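Metallo-carboxypeptidase (Pseudomonas aeruginosa, PDB 4A39) is a zinc-dependent carboxypeptidase of the M14 family, related to the cytosolic carboxypeptidases, and probably removes residues from the C-terminal ends of its substrates. Local coordinates at residues 42-47 with 227-232; 48-53 with 73-78; 178-183 with 236-241. One frame throughout, in Å; residues are numbered along the deposited sequence.

Contact 1: residues 42-47 with 227-232; sequences PDLASQ and HGNLRT. With GEM ((2-guanidinoethylmercapto)succinic acid), chain D.
Asp43 puts its carboxylate against the loop at 230-232 and collects three amide N-H groups there. Asp43 OD1 accepts from Leu230 N at 2.8 Å, on the syn side and 25° out of the carboxylate plane. Asp43 OD2 accepts two: Thr232 N at 2.9 Å, nearly along the C-O bond, and Arg231 N at 3.0 Å through the syn lone pair. The amide of Asn229 lies stacked on the carboxylate, the two planes 17° apart. Beside this polar centre, Leu44 sets CD1 over one face of the His227 imidazole, a CH-pi contact 3.6 Å from the ring centroid, and Ser46 OG comes within 2.9 Å of Thr232 OG1. A water, accepting from both Ala45 N and Thr232 OG1, bridges the segments.

One shell out, CG anti to the backbone N (chi1 -167°) and a bend at chi2 carry the Arg231 guanidinium away from Asp43 to the ligand: NH2 meets O15 of (2-guanidinoethylmercapto)succinic acid at 2.7 Å and NH1 meets O13. The three N-H groups would probably stabilise the charge of the buried Asp43 carboxylate. By the same bonds, a residue of the N-terminal domain fixes the loop that carries a ligand-binding arginine of the catalytic domain.

Contact 2: residues 48-53 with 73-78; sequences HFQWFH and GQSAYS
Gln50 reaches across to the backbone of Tyr77 and the hydroxyl of Ser75 and uses both ends of its amide. Gln50 OE1 receives the N-H of Tyr77 at 3.0 Å, the donor standing 35° above the carbonyl plane. Ser75 OG lies 2.7 Å from Gln50 OE1 and is also hydrogen-bonded to Ala72 O. Gln50 NE2 returns a bond to Tyr77 O at 3.0 Å, with the acceptor nearly in the amide plane of Gln50. Tyr77 is thereby gripped at both its backbone N and its backbone O by one side chain, which fixes the rotation of the glutamine amide. A bend at chi2 (108°), after a CG placed anti to the backbone N, turns the amide toward the backbone N and O of Tyr77. NE2 also bonds to Tyr122 OH, and Ser75 OG accepts from Trp81 NE1.

The backbone supplies a further pair: Ala76 N donates to Phe49 O at 2.9 Å, nearly straight at 173°. Next to it the Phe49 ring takes Ser75 CA over one face, 3.7 Å from its centroid, a CH-pi contact, while Phe49 CZ reaches Gln74 C at 3.4 Å. The ring thus lies against the 74-75 backbone.

Both segments are loops of the N-terminal beta domain. Residues 48-53 lead from strand 36-39 into strand 53-57. The other segment, 73-78, lies between strands 65-69 and 87-89, and its first two residues end a 3-10 segment begun earlier in the chain. Tyr77 extends from this junction toward the catalytic domain, where its side chain touches Arg231, by way of OH, and Glu276, and Trp51 stacks on His184, next to helix 185-196.

Contact 3: residues 178-183 with 236-241; sequences QQHPGE and GQDLNR. With ZN (zinc ion), chain C; GEM ((2-guanidinoethylmercapto)succinic acid), chain D.
His180 and Asp238 meet through a single short hydrogen bond, NE2 to OD1 at 2.7 Å. With CG anti to the backbone N (chi1 -179°), Asp238 carries OD1 over to the histidine. That oxygen lies in the plane of the imidazole, although the ring and carboxylate planes are turned 71° apart. Asp238 OD1 also accepts from Asn240 N, an Asx turn; the two donors arrive from opposite faces of the carboxylate plane. OD2 of the same residue forms a salt bridge with Arg231, so this aspartate is held from several directions and in turn orients the histidine.

A second side-chain bond runs from Gln179 NE2 to Asn240 OD1 at 2.9 Å. It is bent (135°); the amide planes stand nearly at right angles, and the donor lies well above the Asn240 carbonyl plane. Gln179 NE2 also bonds to Asp271, and Asn240 OD1 accepts from Ala332 N. Gln179 OE1, which passes close to Leu239 O, accepts a hydrogen bond from Trp243 NE1. One water joins the backbones, donating to Gln179 O and accepting from Leu239 N.

Zinc is bound from the first segment by His180 ND1 at 2.1 Å and both oxygens of Glu183, OE1 at 2.2 Å and OE2 at 2.4 Å. His273 and O13 of (2-guanidinoethylmercapto)succinic acid complete the shell.

Ligand bonds come from the second segment. Asn240 ND2 donates to inhibitor O14 at 2.8 Å, and Arg241 spans the same carboxylate, NH1 to O14 at 3.0 Å and NH2 to O15 at 3.0 Å.

His180-Pro181-Gly182-Glu183 is the HxxE zinc motif of M14 carboxypeptidases, its glutamate here bidentate; Asn240-Arg241 matches the Asn-Arg pair that in this family holds the substrate C-terminal carboxylate.

Overall arrangement
Contacts 1 and 2 lie about 10 Å apart between centres, contacts 1 and 3 about 9 Å, and contacts 2 and 3 about 14 Å. Both segments of contact 2 fall between the two of contact 1, and 178-183 precedes 227-232, which precedes 236-241. Residues 42-53 link strands 36-39 and 53-57 of the N-terminal sheet, whereas 178-183 follow strand 171-177 of the catalytic sheet. Contact 2 thus belongs to the N-terminal beta domain and contact 3 to the catalytic domain, while contact 1 joins the two. Contacts 1 and 3 share the inhibitor, and Leu230 bonds to Gly182. Loops of the N-terminal domain abut the zinc site, with Arg231 packed between Tyr77 and His180.

Contact 1: residues 42-47 with 227-232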
loop_
_atom_site.group_PDB
_atom_site.type_symbol
_atom_site.label_atom_id
_atom_site.label_comp_id
_atom_site.label_asym_id
_atom_site.label_seq_id
_atom_site.Cartn_x
_atom_site.Cartn_y
_atom_site.Cartn_z
ATOM N N PRO A 42 10.229 -10.994 -12.681
ATOM C CA PRO A 42 9.613 -11.690 -11.543
ATOM C C PRO A 42 10.310 -11.315 -10.231
ATOM O O PRO A 42 11.451 -10.853 -10.237
ATOM C CB PRO A 42 9.821 -13.163 -11.885
ATOM C CG PRO A 42 9.822 -13.162 -13.396
ATOM C CD PRO A 42 10.677 -11.958 -13.701
ATOM N N ASP A 43 9.622 -11.518 -9.112
ATOM C CA ASP A 43 10.183 -11.217 -7.792
ATOM C C ASP A 43 11.534 -11.908 -7.559
ATOM O O ASP A 43 11.822 -12.948 -8.155
ATOM C CB ASP A 43 9.197 -11.643 -6.700
ATOM C CG ASP A 43 8.067 -10.644 -6.509
ATOM O OD1 ASP A 43 7.996 -9.668 -7.285
ATOM O OD2 ASP A 43 7.253 -10.839 -5.577
ATOM N N LEU A 44 12.343 -11.331 -6.674
ATOM C CA LEU A 44 13.666 -11.870 -6.355
ATOM C C LEU A 44 13.674 -13.378 -6.140
ATOM O O LEU A 44 14.529 -14.085 -6.686
ATOM C CB LEU A 44 14.234 -11.201 -5.097
ATOM C CG LEU A 44 15.292 -10.105 -5.239
ATOM C CD1 LEU A 44 15.738 -9.676 -3.851
ATOM C CD2 LEU A 44 16.488 -10.615 -6.028
ATOM N N ALA A 45 12.730 -13.868 -5.344
ATOM C CA ALA A 45 12.674 -15.294 -5.052
ATOM C C ALA A 45 11.295 -15.938 -5.182
ATOM O O ALA A 45 10.986 -16.899 -4.475
ATOM C CB ALA A 45 13.247 -15.554 -3.653
ATOM N N SER A 46 10.465 -15.409 -6.077
ATOM C CA SER A 46 9.143 -15.978 -6.325
ATOM C C SER A 46 8.717 -15.661 -7.759
ATOM O O SER A 46 9.263 -14.754 -8.397
ATOM C CB SER A 46 8.105 -15.462 -5.315
ATOM O OG SER A 46 7.737 -14.125 -5.568
ATOM N N GLN A 47 7.749 -16.420 -8.263
ATOM C CA GLN A 47 7.279 -16.259 -9.638
ATOM C C GLN A 47 6.433 -15.022 -9.910
ATOM O O GLN A 47 6.230 -14.650 -11.067
ATOM C CB GLN A 47 6.476 -17.496 -10.062
ATOM C CG GLN A 47 5.217 -17.720 -9.231
ATOM C CD GLN A 47 4.042 -18.194 -10.062
ATOM O OE1 GLN A 47 4.079 -19.273 -10.659
ATOM N NE2 GLN A 47 2.991 -17.382 -10.111
ATOM N N HIS A 227 13.814 -3.658 -4.110
ATOM C CA HIS A 227 14.117 -4.502 -5.263
ATOM C C HIS A 227 13.074 -4.506 -6.367
ATOM O O HIS A 227 13.202 -5.237 -7.350
ATOM C CB HIS A 227 14.397 -5.933 -4.809
ATOM C CG HIS A 227 15.765 -6.110 -4.228
ATOM N ND1 HIS A 227 15.981 -6.391 -2.896
ATOM C CD2 HIS A 227 16.989 -5.986 -4.792
ATOM C CE1 HIS A 227 17.282 -6.432 -2.665
ATOM N NE2 HIS A 227 17.915 -6.189 -3.798
ATOM N N GLY A 228 12.045 -3.680 -6.215
ATOM C CA GLY A 228 11.012 -3.623 -7.232
ATOM C C GLY A 228 10.163 -4.878 -7.325
ATOM O O GLY A 228 9.662 -5.208 -8.397
ATOM N N ASN A 229 10.012 -5.576 -6.201
ATOM C CA ASN A 229 9.199 -6.788 -6.126
ATOM C C ASN A 229 7.732 -6.381 -6.102
ATOM O O ASN A 229 7.407 -5.217 -5.864
ATOM C CB ASN A 229 9.461 -7.550 -4.820
ATOM C CG ASN A 229 10.571 -8.579 -4.924
ATOM O OD1 ASN A 229 10.804 -9.334 -3.972
ATOM N ND2 ASN A 229 11.257 -8.624 -6.059
ATOM N N LEU A 230 6.851 -7.354 -6.308
ATOM C CA LEU A 230 5.415 -7.108 -6.270
ATOM C C LEU A 230 4.784 -7.699 -5.018
ATOM O O LEU A 230 4.106 -7.011 -4.250
ATOM C CB LEU A 230 4.711 -7.759 -7.471
ATOM C CG LEU A 230 3.204 -7.983 -7.247
ATOM C CD1 LEU A 230 2.467 -6.645 -7.321
ATOM C CD2 LEU A 230 2.648 -8.953 -8.276
ATOM N N ARG A 231 5.063 -8.981 -4.810
ATOM C CA ARG A 231 4.427 -9.758 -3.759
ATOM C C ARG A 231 5.191 -10.268 -2.543
ATOM O O ARG A 231 4.658 -10.267 -1.429
ATOM C CB ARG A 231 3.784 -10.963 -4.444
ATOM C CG ARG A 231 2.803 -11.746 -3.613
ATOM C CD ARG A 231 1.480 -11.035 -3.576
ATOM N NE ARG A 231 0.545 -11.733 -2.709
ATOM C CZ ARG A 231 -0.651 -11.270 -2.371
ATOM N NH1 ARG A 231 -1.071 -10.095 -2.833
ATOM N NH2 ARG A 231 -1.416 -11.974 -1.550
ATOM N N THR A 232 6.423 -10.713 -2.751
ATOM C CA THR A 232 7.186 -11.324 -1.669
ATOM C C THR A 232 8.366 -10.566 -1.078
ATOM O O THR A 232 8.847 -9.593 -1.655
ATOM C CB THR A 232 7.689 -12.710 -2.120
ATOM O OG1 THR A 232 8.497 -12.572 -3.299
ATOM C CG2 THR A 232 6.508 -13.624 -2.433
HETATM C C8 GEM D . -5.176 -9.557 0.191
HETATM S S7 GEM D . -5.102 -8.503 1.686
HETATM C C6 GEM D . -6.694 -8.935 2.479
HETATM C C5 GEM D . -7.802 -9.345 1.505
HETATM N N3 GEM D . -7.516 -10.665 0.926
HETATM C C1 GEM D . -8.323 -11.689 1.200
HETATM N N4 GEM D . -9.368 -11.505 2.003
HETATM N N2 GEM D . -8.088 -12.892 0.687
HETATM C C9 GEM D . -3.990 -10.521 0.124
HETATM O O14 GEM D . -3.209 -10.552 1.103
HETATM O O15 GEM D . -3.888 -11.212 -0.911
HETATM C C10 GEM D . -5.251 -8.704 -1.076
HETATM C C11 GEM D . -4.012 -7.820 -1.245
HETATM O O12 GEM D . -4.198 -6.598 -1.437
HETATM O O13 GEM D . -2.903 -8.391 -1.196
HETATM O O HOH W 1 11.201 -12.395 -3.520
#

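Contact 2: residues 48-53 with 73-78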
loop_
_atom_site.group_PDB
_atom_site.type_symbol
_atom_site.label_atom_id
_atom_site.label_comp_id
_atom_site.label_asym_id
_atom_site.label_seq_id
_atom_site.Cartn_x
_atom_site.Cartn_y
_atom_site.Cartn_z
ATOM N N HIS A 48 5.943 -14.384 -8.852
ATOM C CA HIS A 48 5.083 -13.212 -8.999
ATOM C C HIS A 48 5.677 -12.007 -9.704
ATOM O O HIS A 48 6.868 -11.737 -9.618
ATOM C CB HIS A 48 4.610 -12.700 -7.635
ATOM C CG HIS A 48 4.085 -13.758 -6.724
ATOM N ND1 HIS A 48 4.907 -14.540 -5.939
ATOM C CD2 HIS A 48 2.818 -14.150 -6.450
ATOM C CE1 HIS A 48 4.167 -15.366 -5.220
ATOM N NE2 HIS A 48 2.897 -15.150 -5.512
ATOM N N PHE A 49 4.808 -11.275 -10.390
ATOM C CA PHE A 49 5.178 -10.026 -11.026
ATOM C C PHE A 49 3.957 -9.301 -11.552
ATOM O O PHE A 49 2.943 -9.921 -11.882
ATOM C CB PHE A 49 6.225 -10.201 -12.146
ATOM C CG PHE A 49 5.714 -10.863 -13.402
ATOM C CD1 PHE A 49 5.167 -10.105 -14.435
ATOM C CD2 PHE A 49 5.864 -12.231 -13.590
ATOM C CE1 PHE A 49 4.787 -10.701 -15.638
ATOM C CE2 PHE A 49 5.488 -12.836 -14.786
ATOM C CZ PHE A 49 4.950 -12.072 -15.815
ATOM N N GLN A 50 4.060 -7.978 -11.569
ATOM C CA GLN A 50 3.014 -7.092 -12.072
ATOM C C GLN A 50 3.568 -5.673 -12.007
ATOM O O GLN A 50 3.429 -4.904 -12.954
ATOM C CB GLN A 50 1.738 -7.190 -11.231
ATOM C CG GLN A 50 0.560 -6.429 -11.844
ATOM C CD GLN A 50 -0.510 -7.342 -12.430
ATOM O OE1 GLN A 50 -0.300 -8.543 -12.603
ATOM N NE2 GLN A 50 -1.667 -6.764 -12.743
ATOM N N TRP A 51 4.197 -5.339 -10.882
ATOM C CA TRP A 51 4.797 -4.022 -10.692
ATOM C C TRP A 51 5.958 -3.803 -11.658
ATOM O O TRP A 51 6.763 -4.702 -11.889
ATOM C CB TRP A 51 5.296 -3.867 -9.240
ATOM C CG TRP A 51 6.226 -2.696 -9.034
ATOM C CD1 TRP A 51 7.590 -2.697 -9.155
ATOM C CD2 TRP A 51 5.852 -1.342 -8.739
ATOM N NE1 TRP A 51 8.084 -1.430 -8.958
ATOM C CE2 TRP A 51 7.040 -0.578 -8.703
ATOM C CE3 TRP A 51 4.627 -0.699 -8.507
ATOM C CZ2 TRP A 51 7.039 0.800 -8.444
ATOM C CZ3 TRP A 51 4.626 0.673 -8.250
ATOM C CH2 TRP A 51 5.826 1.405 -8.221
ATOM N N PHE A 52 6.014 -2.611 -12.245
ATOM C CA PHE A 52 7.092 -2.247 -13.158
ATOM C C PHE A 52 7.442 -0.795 -12.872
ATOM O O PHE A 52 6.616 -0.042 -12.360
ATOM C CB PHE A 52 6.662 -2.429 -14.627
ATOM C CG PHE A 52 5.499 -1.567 -15.047
ATOM C CD1 PHE A 52 5.700 -0.267 -15.504
ATOM C CD2 PHE A 52 4.203 -2.069 -15.004
ATOM C CE1 PHE A 52 4.623 0.521 -15.916
ATOM C CE2 PHE A 52 3.118 -1.295 -15.411
ATOM C CZ PHE A 52 3.329 0.007 -15.869
ATOM N N HIS A 53 8.676 -0.417 -13.183
ATOM C CA HIS A 53 9.153 0.942 -12.953
ATOM C C HIS A 53 10.466 1.093 -13.713
ATOM O O HIS A 53 11.442 0.410 -13.417
ATOM C CB HIS A 53 9.374 1.161 -11.447
ATOM C CG HIS A 53 9.814 2.546 -11.083
ATOM N ND1 HIS A 53 10.211 2.883 -9.807
ATOM C CD2 HIS A 53 9.921 3.678 -11.821
ATOM C CE1 HIS A 53 10.545 4.161 -9.773
ATOM N NE2 HIS A 53 10.377 4.667 -10.981
ATOM N N GLY A 73 0.593 -10.875 -19.942
ATOM C CA GLY A 73 -0.339 -11.988 -19.872
ATOM C C GLY A 73 0.034 -13.060 -18.859
ATOM O O GLY A 73 -0.820 -13.848 -18.449
ATOM N N GLN A 74 1.302 -13.099 -18.456
ATOM C CA GLN A 74 1.768 -14.094 -17.487
ATOM C C GLN A 74 1.907 -13.523 -16.083
ATOM O O GLN A 74 2.394 -14.208 -15.183
ATOM C CB GLN A 74 3.132 -14.658 -17.896
ATOM C CG GLN A 74 3.173 -15.394 -19.221
ATOM C CD GLN A 74 4.564 -15.919 -19.529
ATOM O OE1 GLN A 74 5.514 -15.150 -19.685
ATOM N NE2 GLN A 74 4.692 -17.238 -19.609
ATOM N N SER A 75 1.495 -12.274 -15.890
ATOM C CA SER A 75 1.611 -11.645 -14.579
ATOM C C SER A 75 0.696 -12.280 -13.535
ATOM O O SER A 75 -0.205 -13.053 -13.863
ATOM C CB SER A 75 1.317 -10.145 -14.679
ATOM O OG SER A 75 -0.052 -9.906 -14.958
ATOM N N ALA A 76 0.927 -11.934 -12.273
ATOM C CA ALA A 76 0.149 -12.488 -11.168
ATOM C C ALA A 76 -1.346 -12.219 -11.266
ATOM O O ALA A 76 -2.160 -13.067 -10.895
ATOM C CB ALA A 76 0.683 -11.955 -9.840
ATOM N N TYR A 77 -1.704 -11.038 -11.761
ATOM C CA TYR A 77 -3.104 -10.651 -11.889
ATOM C C TYR A 77 -3.328 -10.068 -13.279
ATOM O O TYR A 77 -3.690 -8.899 -13.435
ATOM C CB TYR A 77 -3.439 -9.630 -10.798
ATOM C CG TYR A 77 -3.023 -10.109 -9.424
ATOM C CD1 TYR A 77 -3.653 -11.201 -8.827
ATOM C CD2 TYR A 77 -1.961 -9.513 -8.746
ATOM C CE1 TYR A 77 -3.231 -11.694 -7.588
ATOM C CE2 TYR A 77 -1.532 -9.997 -7.507
ATOM C CZ TYR A 77 -2.172 -11.088 -6.938
ATOM O OH TYR A 77 -1.747 -11.585 -5.722
ATOM N N SER A 78 -3.117 -10.910 -14.286
ATOM C CA SER A 78 -3.251 -10.508 -15.678
ATOM C C SER A 78 -4.632 -10.019 -16.091
ATOM O O SER A 78 -4.752 -9.251 -17.045
ATOM C CB SER A 78 -2.813 -11.652 -16.601
ATOM O OG SER A 78 -3.606 -12.811 -16.420
#

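Contact 3: residues 178-183 with 236-241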
loop_
_atom_site.group_PDB
_atom_site.type_symbol
_atom_site.label_atom_id
_atom_site.label_comp_id
_atom_site.label_asym_id
_atom_site.label_seq_id
_atom_site.Cartn_x
_atom_site.Cartn_y
_atom_site.Cartn_z
ATOM N N GLN A 178 2.066 -1.809 3.379
ATOM C CA GLN A 178 2.866 -2.401 2.315
ATOM C C GLN A 178 3.570 -3.729 2.567
ATOM O O GLN A 178 4.763 -3.867 2.287
ATOM C CB GLN A 178 3.876 -1.354 1.804
ATOM C CG GLN A 178 3.953 -1.266 0.270
ATOM C CD GLN A 178 4.712 -0.040 -0.221
ATOM O OE1 GLN A 178 4.453 1.074 0.223
ATOM N NE2 GLN A 178 5.644 -0.242 -1.155
ATOM N N GLN A 179 2.839 -4.706 3.098
ATOM C CA GLN A 179 3.415 -6.035 3.294
ATOM C C GLN A 179 3.792 -6.560 1.908
ATOM O O GLN A 179 4.742 -7.326 1.757
ATOM C CB GLN A 179 2.409 -6.988 3.924
ATOM C CG GLN A 179 2.193 -6.802 5.404
ATOM C CD GLN A 179 1.404 -7.956 5.974
ATOM O OE1 GLN A 179 1.949 -9.043 6.201
ATOM N NE2 GLN A 179 0.107 -7.746 6.176
ATOM N N HIS A 180 3.013 -6.167 0.903
ATOM C CA HIS A 180 3.281 -6.550 -0.483
ATOM C C HIS A 180 3.982 -5.325 -1.066
ATOM O O HIS A 180 3.373 -4.267 -1.230
ATOM C CB HIS A 180 1.963 -6.856 -1.194
ATOM C CG HIS A 180 1.274 -8.070 -0.654
ATOM N ND1 HIS A 180 -0.070 -8.096 -0.350
ATOM C CD2 HIS A 180 1.749 -9.302 -0.351
ATOM C CE1 HIS A 180 -0.393 -9.288 0.117
ATOM N NE2 HIS A 180 0.692 -10.039 0.127
ATOM N N PRO A 181 5.281 -5.464 -1.389
ATOM C CA PRO A 181 6.119 -4.390 -1.932
ATOM C C PRO A 181 5.618 -3.566 -3.107
ATOM O O PRO A 181 5.907 -2.371 -3.186
ATOM C CB PRO A 181 7.436 -5.101 -2.233
ATOM C CG PRO A 181 6.990 -6.474 -2.614
ATOM C CD PRO A 181 5.957 -6.767 -1.539
ATOM N N GLY A 182 4.872 -4.188 -4.013
ATOM C CA GLY A 182 4.384 -3.453 -5.167
ATOM C C GLY A 182 3.207 -2.529 -4.909
ATOM O O GLY A 182 2.840 -1.730 -5.775
ATOM N N GLU A 183 2.619 -2.615 -3.721
ATOM C CA GLU A 183 1.451 -1.797 -3.396
ATOM C C GLU A 183 1.852 -0.474 -2.757
ATOM O O GLU A 183 1.502 -0.173 -1.616
ATOM C CB GLU A 183 0.510 -2.616 -2.500
ATOM C CG GLU A 183 -0.138 -3.774 -3.269
ATOM C CD GLU A 183 -0.685 -4.880 -2.383
ATOM O OE1 GLU A 183 -1.065 -4.595 -1.226
ATOM O OE2 GLU A 183 -0.748 -6.038 -2.861
ATOM N N GLY A 236 11.351 -14.773 -0.541
ATOM C CA GLY A 236 10.311 -15.329 -1.390
ATOM C C GLY A 236 9.012 -15.674 -0.682
ATOM O O GLY A 236 8.181 -16.402 -1.225
ATOM N N GLN A 237 8.831 -15.144 0.526
ATOM C CA GLN A 237 7.627 -15.400 1.311
ATOM C C GLN A 237 6.585 -14.291 1.169
ATOM O O GLN A 237 6.928 -13.111 1.185
ATOM C CB GLN A 237 8.008 -15.549 2.793
ATOM C CG GLN A 237 6.833 -15.691 3.760
ATOM C CD GLN A 237 6.019 -16.942 3.508
ATOM O OE1 GLN A 237 6.575 -18.028 3.333
ATOM N NE2 GLN A 237 4.697 -16.802 3.497
ATOM N N ASP A 238 5.322 -14.679 0.994
ATOM C CA ASP A 238 4.221 -13.716 0.914
ATOM C C ASP A 238 3.964 -13.400 2.386
ATOM O O ASP A 238 3.425 -14.233 3.114
ATOM C CB ASP A 238 2.972 -14.368 0.307
ATOM C CG ASP A 238 1.799 -13.397 0.175
ATOM O OD1 ASP A 238 1.728 -12.422 0.953
ATOM O OD2 ASP A 238 0.934 -13.621 -0.699
ATOM N N LEU A 239 4.354 -12.208 2.827
ATOM C CA LEU A 239 4.187 -11.842 4.227
ATOM C C LEU A 239 2.749 -11.917 4.724
ATOM O O LEU A 239 2.512 -12.218 5.897
ATOM C CB LEU A 239 4.762 -10.444 4.489
ATOM C CG LEU A 239 6.284 -10.312 4.360
ATOM C CD1 LEU A 239 6.702 -8.906 4.773
ATOM C CD2 LEU A 239 6.976 -11.340 5.244
ATOM N N ASN A 240 1.778 -11.669 3.850
ATOM C CA ASN A 240 0.410 -11.735 4.327
ATOM C C ASN A 240 -0.191 -13.134 4.322
ATOM O O ASN A 240 -1.413 -13.299 4.304
ATOM C CB ASN A 240 -0.496 -10.760 3.579
ATOM C CG ASN A 240 -1.666 -10.324 4.433
ATOM O OD1 ASN A 240 -1.518 -10.146 5.644
ATOM N ND2 ASN A 240 -2.824 -10.147 3.820
ATOM N N ARG A 241 0.683 -14.136 4.333
ATOM C CA ARG A 241 0.274 -15.534 4.414
ATOM C C ARG A 241 1.158 -16.167 5.492
ATOM O O ARG A 241 1.181 -17.386 5.652
ATOM C CB ARG A 241 0.495 -16.262 3.083
ATOM C CG ARG A 241 -0.391 -15.788 1.943
ATOM C CD ARG A 241 -1.854 -16.110 2.192
ATOM N NE ARG A 241 -2.679 -15.694 1.061
ATOM C CZ ARG A 241 -2.985 -14.428 0.787
ATOM N NH1 ARG A 241 -2.546 -13.448 1.568
ATOM N NH2 ARG A 241 -3.709 -14.138 -0.288
HETATM ZN ZN ZN C . -1.576 -6.681 -0.695
HETATM C C8 GEM D . -5.176 -9.557 0.191
HETATM S S7 GEM D . -5.102 -8.503 1.686
HETATM C C6 GEM D . -6.694 -8.935 2.479
HETATM C C5 GEM D . -7.802 -9.345 1.505
HETATM N N3 GEM D . -7.516 -10.665 0.926
HETATM C C1 GEM D . -8.323 -11.689 1.200
HETATM N N4 GEM D . -9.368 -11.505 2.003
HETATM N N2 GEM D . -8.088 -12.892 0.687
HETATM C C9 GEM D . -3.990 -10.521 0.124
HETATM O O14 GEM D . -3.209 -10.552 1.103
HETATM O O15 GEM D . -3.888 -11.212 -0.911
HETATM C C10 GEM D . -5.251 -8.704 -1.076
HETATM C C11 GEM D . -4.012 -7.820 -1.245
HETATM O O12 GEM D . -4.198 -6.598 -1.437
HETATM O O13 GEM D . -2.903 -8.391 -1.196
HETATM O O HOH W 2 5.186 -10.046 1.158
#